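Local coordinates for putative uncharacterized protein ST0493 (Sulfolobus tokodaii, PDB 2RBG) that is of unknown function but belongs to the DUF5751 family and folds around a parallel five-stranded sheet, two copies making up the assembly, at residues N5-I10 / K35-V40; R22-D27 / L91-D96; I44-L49 / Y65-W70. All blocks are in the same frame, centred on the assembly; numbering follows the deposited sequence.

Contact 1 of 3, residues N5-I10 / K35-V40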
loop_
_atom_site.group_PDB
_atom_site.type_symbol
_atom_site.label_atom_id
_atom_site.label_comp_id
_atom_site.label_asym_id
_atom_site.label_seq_id
_atom_site.Cartn_x
_atom_site.Cartn_y
_atom_site.Cartn_z
ATOM N N ASN A 5 -6.892 0.894 20.837
ATOM C CA ASN A 5 -7.849 1.793 20.195
ATOM C C ASN A 5 -7.193 2.464 18.999
ATOM O O ASN A 5 -6.404 3.396 19.143
ATOM C CB ASN A 5 -8.355 2.841 21.195
ATOM C CG ASN A 5 -9.474 3.701 20.628
ATOM O OD1 ASN A 5 -10.287 3.234 19.830
ATOM N ND2 ASN A 5 -9.532 4.957 21.054
ATOM N N ILE A 6 -7.540 1.973 17.817
ATOM C CA ILE A 6 -6.990 2.468 16.565
ATOM C C ILE A 6 -7.646 3.754 16.069
ATOM O O ILE A 6 -8.874 3.845 15.999
ATOM C CB ILE A 6 -7.144 1.401 15.455
ATOM C CG1 ILE A 6 -6.521 0.077 15.911
ATOM C CG2 ILE A 6 -6.503 1.889 14.163
ATOM C CD1 ILE A 6 -5.031 0.153 16.183
ATOM N N LEU A 7 -6.827 4.751 15.743
ATOM C CA LEU A 7 -7.346 5.998 15.195
ATOM C C LEU A 7 -7.442 5.757 13.692
ATOM O O LEU A 7 -6.428 5.526 13.035
ATOM C CB LEU A 7 -6.390 7.166 15.445
ATOM C CG LEU A 7 -6.790 8.470 14.740
ATOM C CD1 LEU A 7 -8.119 8.973 15.295
ATOM C CD2 LEU A 7 -5.701 9.517 14.933
ATOM N N THR A 8 -8.657 5.789 13.158
ATOM C CA THR A 8 -8.864 5.577 11.730
ATOM C C THR A 8 -9.306 6.875 11.074
ATOM O O THR A 8 -10.287 7.492 11.493
ATOM C CB THR A 8 -9.930 4.486 11.474
ATOM O OG1 THR A 8 -9.427 3.215 11.913
ATOM C CG2 THR A 8 -10.263 4.395 9.989
ATOM N N LEU A 9 -8.559 7.295 10.057
ATOM C CA LEU A 9 -8.868 8.516 9.332
ATOM C C LEU A 9 -9.176 8.148 7.889
ATOM O O LEU A 9 -8.435 7.387 7.265
ATOM C CB LEU A 9 -7.674 9.473 9.362
ATOM C CG LEU A 9 -7.062 9.766 10.734
ATOM C CD1 LEU A 9 -5.910 10.751 10.573
ATOM C CD2 LEU A 9 -8.124 10.328 11.665
ATOM N N ILE A 10 -10.268 8.687 7.360
ATOM C CA ILE A 10 -10.638 8.405 5.982
ATOM C C ILE A 10 -11.286 9.589 5.289
ATOM O O ILE A 10 -12.114 10.294 5.864
ATOM C CB ILE A 10 -11.599 7.190 5.882
ATOM C CG1 ILE A 10 -12.039 6.990 4.426
ATOM C CG2 ILE A 10 -12.817 7.406 6.786
ATOM C CD1 ILE A 10 -12.768 5.667 4.170
ATOM N N LYS A 35 -11.188 -2.213 19.152
ATOM C CA LYS A 35 -11.812 -0.893 19.130
ATOM C C LYS A 35 -11.126 0.057 18.153
ATOM O O LYS A 35 -9.923 -0.032 17.917
ATOM C CB LYS A 35 -11.747 -0.249 20.515
ATOM C CG LYS A 35 -12.447 -0.999 21.629
ATOM C CD LYS A 35 -12.158 -0.326 22.968
ATOM C CE LYS A 35 -12.952 -0.958 24.104
ATOM N NZ LYS A 35 -14.418 -0.750 23.941
ATOM N N THR A 36 -11.902 0.977 17.599
ATOM C CA THR A 36 -11.357 1.972 16.691
ATOM C C THR A 36 -12.263 3.189 16.704
ATOM O O THR A 36 -13.484 3.067 16.839
ATOM C CB THR A 36 -11.240 1.447 15.233
ATOM O OG1 THR A 36 -10.650 2.461 14.407
ATOM C CG2 THR A 36 -12.612 1.086 14.670
ATOM N N THR A 37 -11.660 4.365 16.613
ATOM C CA THR A 37 -12.429 5.599 16.569
ATOM C C THR A 37 -12.218 6.087 15.142
ATOM O O THR A 37 -11.111 6.471 14.753
ATOM C CB THR A 37 -11.929 6.624 17.621
ATOM O OG1 THR A 37 -12.661 7.846 17.477
ATOM C CG2 THR A 37 -10.441 6.888 17.472
ATOM N N ILE A 38 -13.289 6.019 14.360
ATOM C CA ILE A 38 -13.266 6.381 12.948
ATOM C C ILE A 38 -13.664 7.825 12.683
ATOM O O ILE A 38 -14.732 8.275 13.100
ATOM C CB ILE A 38 -14.202 5.450 12.158
ATOM C CG1 ILE A 38 -13.851 3.995 12.471
ATOM C CG2 ILE A 38 -14.087 5.723 10.665
ATOM C CD1 ILE A 38 -14.823 2.989 11.894
ATOM N N ASN A 39 -12.798 8.538 11.970
ATOM C CA ASN A 39 -13.033 9.938 11.636
ATOM C C ASN A 39 -13.116 10.085 10.130
ATOM O O ASN A 39 -12.139 9.858 9.414
ATOM C CB ASN A 39 -11.902 10.790 12.203
ATOM C CG ASN A 39 -11.918 10.821 13.713
ATOM O OD1 ASN A 39 -12.602 11.643 14.324
ATOM N ND2 ASN A 39 -11.185 9.904 14.328
ATOM N N VAL A 40 -14.295 10.473 9.661
ATOM C CA VAL A 40 -14.561 10.618 8.242
ATOM C C VAL A 40 -14.686 12.080 7.843
ATOM O O VAL A 40 -15.508 12.812 8.388
ATOM C CB VAL A 40 -15.868 9.894 7.869
ATOM C CG1 VAL A 40 -16.029 9.847 6.357
ATOM C CG2 VAL A 40 -15.876 8.497 8.470
#
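Thr8 and Thr36 join hydroxyls on one face of the sheet, and a short chain of hydrogen bonds runs through them. Thr8 OG1 donates to Thr36 OG1 at 2.9 Å, and Thr36 OG1 in turn donates to Ile6 O at 2.8 Å. It can do so because OG1 stands anti to the Thr36 nitrogen (chi1 -178°), which brings it back over the neighbouring strand. Ile6 O is therefore gripped twice: Thr37 N comes in almost in line with the C=O at 2.9 Å, while the hydroxyl sits above the carbonyl plane. The main-chain bonds continue from Thr8 N to Thr37 O, from Asn39 N to Thr8 O (2.8 Å) and from Ile10 N to Asn39 O. This is the in-register parallel pairing of a beta-alpha-beta unit, in which strand 6-11 runs into helix 17-31 and returns as strand 35-41, two neighbouring strands of a sheet in Rossmann-like order 3-2-1-4-5. The helix lies against Thr8 and Ile10, and beneath it Ile10 CG2 rests alongside Val40 CG2 at 3.7 Å. On the other face the Leu7 and Asn39 side chains cross at about a right angle, with Leu7 CD1 3.3 Å from Asn39 ND2, and Leu9 CD2 lies beside Asn39 CB; Asn39 OD1 is taken by Trp70 NE1. Packing slackens at the N-terminal end. There Ile6 N still bonds Lys35 O, but Asn5 OD1 only approaches Thr36 CA, at 3.5 Å, its ND2 being held by Glu86 O, and the exposed Lys35 chain leads away from strand 6-11.

Contact 2 of 3, residues R22-D27 / L91-D96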
loop_
_atom_site.group_PDB
_atom_site.type_symbol
_atom_site.label_atom_id
_atom_site.label_comp_id
_atom_site.label_asym_id
_atom_site.label_seq_id
_atom_site.Cartn_x
_atom_site.Cartn_y
_atom_site.Cartn_z
ATOM N N ARG A 22 -14.648 -1.748 4.047
ATOM C CA ARG A 22 -14.350 -3.169 4.082
ATOM C C ARG A 22 -12.866 -3.281 4.446
ATOM O O ARG A 22 -12.465 -4.158 5.210
ATOM C CB ARG A 22 -14.625 -3.808 2.716
ATOM C CG ARG A 22 -14.336 -5.301 2.667
ATOM C CD ARG A 22 -14.705 -5.925 1.323
ATOM N NE ARG A 22 -16.149 -6.055 1.124
ATOM C CZ ARG A 22 -16.696 -6.719 0.108
ATOM N NH1 ARG A 22 -15.917 -7.306 -0.794
ATOM N NH2 ARG A 22 -18.016 -6.802 -0.011
ATOM N N LYS A 23 -12.057 -2.372 3.906
ATOM C CA LYS A 23 -10.623 -2.364 4.191
ATOM C C LYS A 23 -10.369 -1.987 5.647
ATOM O O LYS A 23 -9.544 -2.595 6.325
ATOM C CB LYS A 23 -9.894 -1.358 3.294
ATOM C CG LYS A 23 -9.861 -1.702 1.814
ATOM C CD LYS A 23 -9.006 -0.687 1.053
ATOM C CE LYS A 23 -8.779 -1.114 -0.385
ATOM N NZ LYS A 23 -8.029 -2.401 -0.458
ATOM N N ILE A 24 -11.078 -0.967 6.122
ATOM C CA ILE A 24 -10.911 -0.511 7.493
ATOM C C ILE A 24 -11.011 -1.646 8.503
ATOM O O ILE A 24 -10.142 -1.804 9.355
ATOM C CB ILE A 24 -11.956 0.571 7.845
ATOM C CG1 ILE A 24 -11.635 1.854 7.070
ATOM C CG2 ILE A 24 -11.962 0.832 9.356
ATOM C CD1 ILE A 24 -12.690 2.933 7.191
ATOM N N PHE A 25 -12.065 -2.448 8.409
ATOM C CA PHE A 25 -12.226 -3.531 9.369
ATOM C C PHE A 25 -11.225 -4.668 9.195
ATOM O O PHE A 25 -10.865 -5.330 10.168
ATOM C CB PHE A 25 -13.676 -4.021 9.354
ATOM C CG PHE A 25 -14.633 -3.041 9.986
ATOM C CD1 PHE A 25 -14.571 -2.779 11.356
ATOM C CD2 PHE A 25 -15.541 -2.330 9.212
ATOM C CE1 PHE A 25 -15.398 -1.819 11.941
ATOM C CE2 PHE A 25 -16.373 -1.366 9.784
ATOM C CZ PHE A 25 -16.298 -1.111 11.154
ATOM N N LEU A 26 -10.759 -4.891 7.969
ATOM C CA LEU A 26 -9.755 -5.923 7.737
ATOM C C LEU A 26 -8.500 -5.504 8.507
ATOM O O LEU A 26 -7.876 -6.307 9.199
ATOM C CB LEU A 26 -9.408 -6.026 6.247
ATOM C CG LEU A 26 -9.969 -7.185 5.422
ATOM C CD1 LEU A 26 -11.462 -7.070 5.342
ATOM C CD2 LEU A 26 -9.376 -7.160 4.024
ATOM N N ASP A 27 -8.143 -4.230 8.388
ATOM C CA ASP A 27 -6.958 -3.715 9.056
ATOM C C ASP A 27 -7.114 -3.635 10.570
ATOM O O ASP A 27 -6.186 -3.966 11.309
ATOM C CB ASP A 27 -6.577 -2.346 8.485
ATOM C CG ASP A 27 -6.071 -2.436 7.057
ATOM O OD1 ASP A 27 -5.327 -3.395 6.755
ATOM O OD2 ASP A 27 -6.402 -1.551 6.242
ATOM N N LEU A 91 -4.562 4.286 11.212
ATOM C CA LEU A 91 -4.945 3.774 9.896
ATOM C C LEU A 91 -5.355 4.984 9.068
ATOM O O LEU A 91 -6.122 5.830 9.536
ATOM C CB LEU A 91 -6.113 2.790 10.005
ATOM C CG LEU A 91 -5.781 1.428 10.622
ATOM C CD1 LEU A 91 -7.061 0.616 10.801
ATOM C CD2 LEU A 91 -4.798 0.683 9.718
ATOM N N VAL A 92 -4.842 5.072 7.844
ATOM C CA VAL A 92 -5.142 6.203 6.969
ATOM C C VAL A 92 -5.659 5.758 5.604
ATOM O O VAL A 92 -5.051 4.907 4.955
ATOM C CB VAL A 92 -3.879 7.077 6.759
ATOM C CG1 VAL A 92 -4.166 8.182 5.758
ATOM C CG2 VAL A 92 -3.428 7.665 8.092
ATOM N N TYR A 93 -6.769 6.351 5.169
ATOM C CA TYR A 93 -7.365 6.017 3.874
ATOM C C TYR A 93 -7.838 7.240 3.101
ATOM O O TYR A 93 -8.417 8.165 3.671
ATOM C CB TYR A 93 -8.576 5.105 4.060
ATOM C CG TYR A 93 -8.311 3.879 4.888
ATOM C CD1 TYR A 93 -7.888 2.688 4.296
ATOM C CD2 TYR A 93 -8.469 3.911 6.271
ATOM C CE1 TYR A 93 -7.631 1.559 5.066
ATOM C CE2 TYR A 93 -8.215 2.798 7.045
ATOM C CZ TYR A 93 -7.796 1.623 6.441
ATOM O OH TYR A 93 -7.552 0.517 7.220
ATOM N N CYS A 94 -7.610 7.224 1.792
ATOM C CA CYS A 94 -8.055 8.312 0.929
ATOM C C CYS A 94 -8.023 7.849 -0.519
ATOM O O CYS A 94 -7.475 6.786 -0.828
ATOM C CB CYS A 94 -7.142 9.540 1.073
ATOM S SG CYS A 94 -5.589 9.476 0.111
ATOM N N ASP A 95 -8.649 8.627 -1.398
ATOM C CA ASP A 95 -8.601 8.341 -2.825
ATOM C C ASP A 95 -7.857 9.531 -3.435
ATOM O O ASP A 95 -7.548 10.491 -2.732
ATOM C CB ASP A 95 -9.999 8.166 -3.451
ATOM C CG ASP A 95 -11.021 9.168 -2.948
ATOM O OD1 ASP A 95 -10.639 10.259 -2.481
ATOM O OD2 ASP A 95 -12.230 8.856 -3.044
ATOM N N ASP A 96 -7.549 9.471 -4.726
ATOM C CA ASP A 96 -6.807 10.553 -5.368
ATOM C C ASP A 96 -7.383 11.948 -5.163
ATOM O O ASP A 96 -6.641 12.901 -4.940
ATOM C CB ASP A 96 -6.668 10.286 -6.867
ATOM C CG ASP A 96 -5.702 9.164 -7.168
ATOM O OD1 ASP A 96 -4.592 9.168 -6.596
ATOM O OD2 ASP A 96 -6.048 8.286 -7.983
#
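Tyr93 OH donates a hydrogen bond to Asp27 OD2, 2.6 Å away, on the anti lone pair of that oxygen. The carboxylate meets the ring at its edge, the two planes only 19° apart, an arrangement in which the bond probably helps to set how the acid is turned. Ile24 comes over one ring face instead: CG1 makes a CH-pi contact, 4.0 Å from the Tyr93 ring centroid and shifted toward the rim. With CG1 anti to its own carbonyl carbon (chi1 -70°), Ile24 extends that branch toward the ring. Behind this first shell, Leu91 CD2 packs on Asp27 CB at 3.7 Å and Lys23 CB approaches Tyr93 CE1. The frame is an alpha/beta layer, with helix 17-31 laid almost antiparallel across strand 89-94, the axes of the short segments 9.9 Å apart. A phenylalanine in place of Tyr93 would probably keep the contact with Ile24 but leave Asp27 OD2 without its donor and its carboxylate freer to turn. Further out, Lys23 carries its amine away to a salt bridge with Asp76 of the second subunit and a cation-pi contact with Phe121, while the strand ends at Cys94, tied by a disulfide to Cys122.

Contact 3 of 3, residues I44-L49 / Y65-W70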
loop_
_atom_site.group_PDB
_atom_site.type_symbol
_atom_site.label_atom_id
_atom_site.label_comp_id
_atom_site.label_asym_id
_atom_site.label_seq_id
_atom_site.Cartn_x
_atom_site.Cartn_y
_atom_site.Cartn_z
ATOM N N ILE A 44 -21.116 14.374 3.510
ATOM C CA ILE A 44 -22.287 13.513 3.646
ATOM C C ILE A 44 -22.786 13.482 5.095
ATOM O O ILE A 44 -22.021 13.737 6.025
ATOM C CB ILE A 44 -21.940 12.079 3.174
ATOM C CG1 ILE A 44 -23.164 11.417 2.548
ATOM C CG2 ILE A 44 -21.414 11.251 4.340
ATOM C CD1 ILE A 44 -22.851 10.088 1.886
ATOM N N GLN A 45 -24.069 13.177 5.285
ATOM C CA GLN A 45 -24.650 13.115 6.627
ATOM C C GLN A 45 -24.479 11.740 7.264
ATOM O O GLN A 45 -24.376 10.731 6.567
ATOM C CB GLN A 45 -26.138 13.476 6.581
ATOM C CG GLN A 45 -26.417 14.949 6.328
ATOM C CD GLN A 45 -25.952 15.833 7.470
ATOM O OE1 GLN A 45 -26.385 15.667 8.610
ATOM N NE2 GLN A 45 -25.070 16.779 7.167
ATOM N N TYR A 46 -24.461 11.716 8.593
ATOM C CA TYR A 46 -24.286 10.487 9.358
ATOM C C TYR A 46 -25.180 9.343 8.885
ATOM O O TYR A 46 -24.693 8.273 8.527
ATOM C CB TYR A 46 -24.561 10.748 10.840
ATOM C CG TYR A 46 -24.105 9.630 11.751
ATOM C CD1 TYR A 46 -22.773 9.533 12.150
ATOM C CD2 TYR A 46 -24.998 8.655 12.196
ATOM C CE1 TYR A 46 -22.337 8.494 12.967
ATOM C CE2 TYR A 46 -24.570 7.607 13.015
ATOM C CZ TYR A 46 -23.238 7.535 13.395
ATOM O OH TYR A 46 -22.801 6.503 14.195
ATOM N N GLN A 47 -26.490 9.571 8.895
ATOM C CA GLN A 47 -27.443 8.544 8.490
ATOM C C GLN A 47 -27.224 7.989 7.088
ATOM O O GLN A 47 -27.408 6.794 6.862
ATOM C CB GLN A 47 -28.873 9.071 8.622
ATOM C CG GLN A 47 -29.296 9.318 10.060
ATOM C CD GLN A 47 -28.981 8.141 10.967
ATOM O OE1 GLN A 47 -29.334 6.997 10.669
ATOM N NE2 GLN A 47 -28.314 8.416 12.084
ATOM N N GLU A 48 -26.839 8.845 6.146
ATOM C CA GLU A 48 -26.598 8.381 4.787
ATOM C C GLU A 48 -25.359 7.493 4.753
ATOM O O GLU A 48 -25.334 6.475 4.065
ATOM C CB GLU A 48 -26.426 9.563 3.827
ATOM C CG GLU A 48 -25.976 9.144 2.432
ATOM C CD GLU A 48 -26.225 10.205 1.376
ATOM O OE1 GLU A 48 -25.968 11.398 1.646
ATOM O OE2 GLU A 48 -26.671 9.842 0.268
ATOM N N LEU A 49 -24.333 7.879 5.505
ATOM C CA LEU A 49 -23.108 7.092 5.553
ATOM C C LEU A 49 -23.389 5.718 6.145
ATOM O O LEU A 49 -23.029 4.696 5.564
ATOM C CB LEU A 49 -22.043 7.795 6.400
ATOM C CG LEU A 49 -20.782 6.959 6.648
ATOM C CD1 LEU A 49 -20.094 6.658 5.321
ATOM C CD2 LEU A 49 -19.842 7.705 7.582
ATOM N N TYR A 65 -16.695 0.535 17.819
ATOM C CA TYR A 65 -16.241 1.708 17.094
ATOM C C TYR A 65 -17.062 2.943 17.408
ATOM O O TYR A 65 -18.190 2.857 17.896
ATOM C CB TYR A 65 -16.299 1.440 15.584
ATOM C CG TYR A 65 -17.701 1.519 15.016
ATOM C CD1 TYR A 65 -18.277 2.752 14.704
ATOM C CD2 TYR A 65 -18.472 0.372 14.847
ATOM C CE1 TYR A 65 -19.586 2.843 14.245
ATOM C CE2 TYR A 65 -19.787 0.450 14.388
ATOM C CZ TYR A 65 -20.336 1.692 14.091
ATOM O OH TYR A 65 -21.635 1.786 13.645
ATOM N N GLU A 66 -16.463 4.092 17.130
ATOM C CA GLU A 66 -17.113 5.380 17.299
ATOM C C GLU A 66 -16.963 5.988 15.917
ATOM O O GLU A 66 -15.946 5.778 15.254
ATOM C CB GLU A 66 -16.389 6.246 18.329
ATOM C CG GLU A 66 -16.530 5.776 19.764
ATOM C CD GLU A 66 -16.002 6.796 20.757
ATOM O OE1 GLU A 66 -14.813 7.167 20.655
ATOM O OE2 GLU A 66 -16.778 7.227 21.636
ATOM N N LEU A 67 -17.976 6.721 15.475
ATOM C CA LEU A 67 -17.942 7.334 14.158
ATOM C C LEU A 67 -18.153 8.841 14.254
ATOM O O LEU A 67 -19.133 9.307 14.836
ATOM C CB LEU A 67 -19.026 6.706 13.274
ATOM C CG LEU A 67 -19.155 7.180 11.826
ATOM C CD1 LEU A 67 -17.857 6.914 11.077
ATOM C CD2 LEU A 67 -20.312 6.450 11.159
ATOM N N PHE A 68 -17.217 9.593 13.685
ATOM C CA PHE A 68 -17.280 11.048 13.684
ATOM C C PHE A 68 -17.112 11.555 12.260
ATOM O O PHE A 68 -16.180 11.162 11.558
ATOM C CB PHE A 68 -16.167 11.631 14.560
ATOM C CG PHE A 68 -16.302 11.295 16.014
ATOM C CD1 PHE A 68 -17.240 11.945 16.808
ATOM C CD2 PHE A 68 -15.505 10.311 16.588
ATOM C CE1 PHE A 68 -17.382 11.622 18.155
ATOM C CE2 PHE A 68 -15.639 9.980 17.934
ATOM C CZ PHE A 68 -16.578 10.635 18.720
ATOM N N LEU A 69 -18.024 12.418 11.832
ATOM C CA LEU A 69 -17.943 12.991 10.495
ATOM C C LEU A 69 -17.544 14.453 10.615
ATOM O O LEU A 69 -18.061 15.179 11.468
ATOM C CB LEU A 69 -19.285 12.872 9.768
ATOM C CG LEU A 69 -19.626 11.502 9.173
ATOM C CD1 LEU A 69 -19.663 10.450 10.271
ATOM C CD2 LEU A 69 -20.968 11.579 8.460
ATOM N N TRP A 70 -16.613 14.872 9.765
ATOM C CA TRP A 70 -16.127 16.241 9.768
ATOM C C TRP A 70 -16.121 16.847 8.379
ATOM O O TRP A 70 -15.666 16.222 7.424
ATOM C CB TRP A 70 -14.691 16.305 10.291
ATOM C CG TRP A 70 -14.472 15.613 11.584
ATOM C CD1 TRP A 70 -13.875 14.397 11.778
ATOM C CD2 TRP A 70 -14.834 16.098 12.875
ATOM N NE1 TRP A 70 -13.842 14.099 13.123
ATOM C CE2 TRP A 70 -14.425 15.127 13.816
ATOM C CE3 TRP A 70 -15.465 17.262 13.330
ATOM C CZ2 TRP A 70 -14.627 15.287 15.190
ATOM C CZ3 TRP A 70 -15.667 17.420 14.699
ATOM C CH2 TRP A 70 -15.248 16.437 15.611
#
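The backbones come closest at Tyr46 and Leu69, their CA atoms 6.9 Å apart, where the first turn of helix 46-52 passes strand 64-70 without a hydrogen bond between the two segments. Gln45 holds the N-cap position, and its carbonyl receives Leu49 N, closing the first turn, from which Tyr46 and Leu49 meet the strand. Leu69 fills the bend just before the helix: its CD2 methyl lies 3.4 Å from Ile44 O and close to Tyr46 N, with Ile44 CG2 also nearby. Its other methyl, CD1, meets Tyr46 CD1 at 3.7 Å, the two side chains crossing at about a right angle. Tyr46 then reaches along the strand to Leu67. With CG anti to the main-chain nitrogen (chi1 -167°), the ring is carried toward the strand, and CE1 touches Leu67 CD2 at 3.4 Å, while the phenol oxygen comes near Leu67 CB. From the helix, Leu49 pushes a single methyl between the two leucines: CD2 is 3.8 Å from Leu67 CD2 and also 3.8 Å from Leu69 CD1. Strand 64-70 is an outermost strand of the parallel sheet within the chain, and helix 46-52 covers the face of it that carries Leu67 and Leu69. The opposite face belongs to Phe68 and Trp70, the latter packed on helix 75-82. Leu67 also touches Val40 of the neighbouring strand 35-41, linking the apolar contact to the next strand inward. Apart from the Leu69 methyl against the backbone at Ile44 and Tyr46, methyls and aromatic carbons make the contact, so it depends on close fit and the removal of apolar surface from water rather than on directional bonds, with Leu49 buried inside and Tyr46 at the exposed margin.

From the N terminus, contact 1 closes the first loop by returning the chain from 5-10 through helix 17-31 to 35-40. Segment 22-27 lies inside that loop but finds its partner only at 91-96, so contacts 1 and 2 cross. Contact 3 opens after contact 1 has closed, and its shorter loop from 44-49 to 65-70 nests inside that of contact 2. One sheet joins all three: strand 6-11 bonds on one edge to 35-41 and on the other to 89-94, through Leu7 O to Leu91 N, while 35-41 bonds to 64-70 through Val40 O to Trp70 N. Contacts 2 and 3 do not touch.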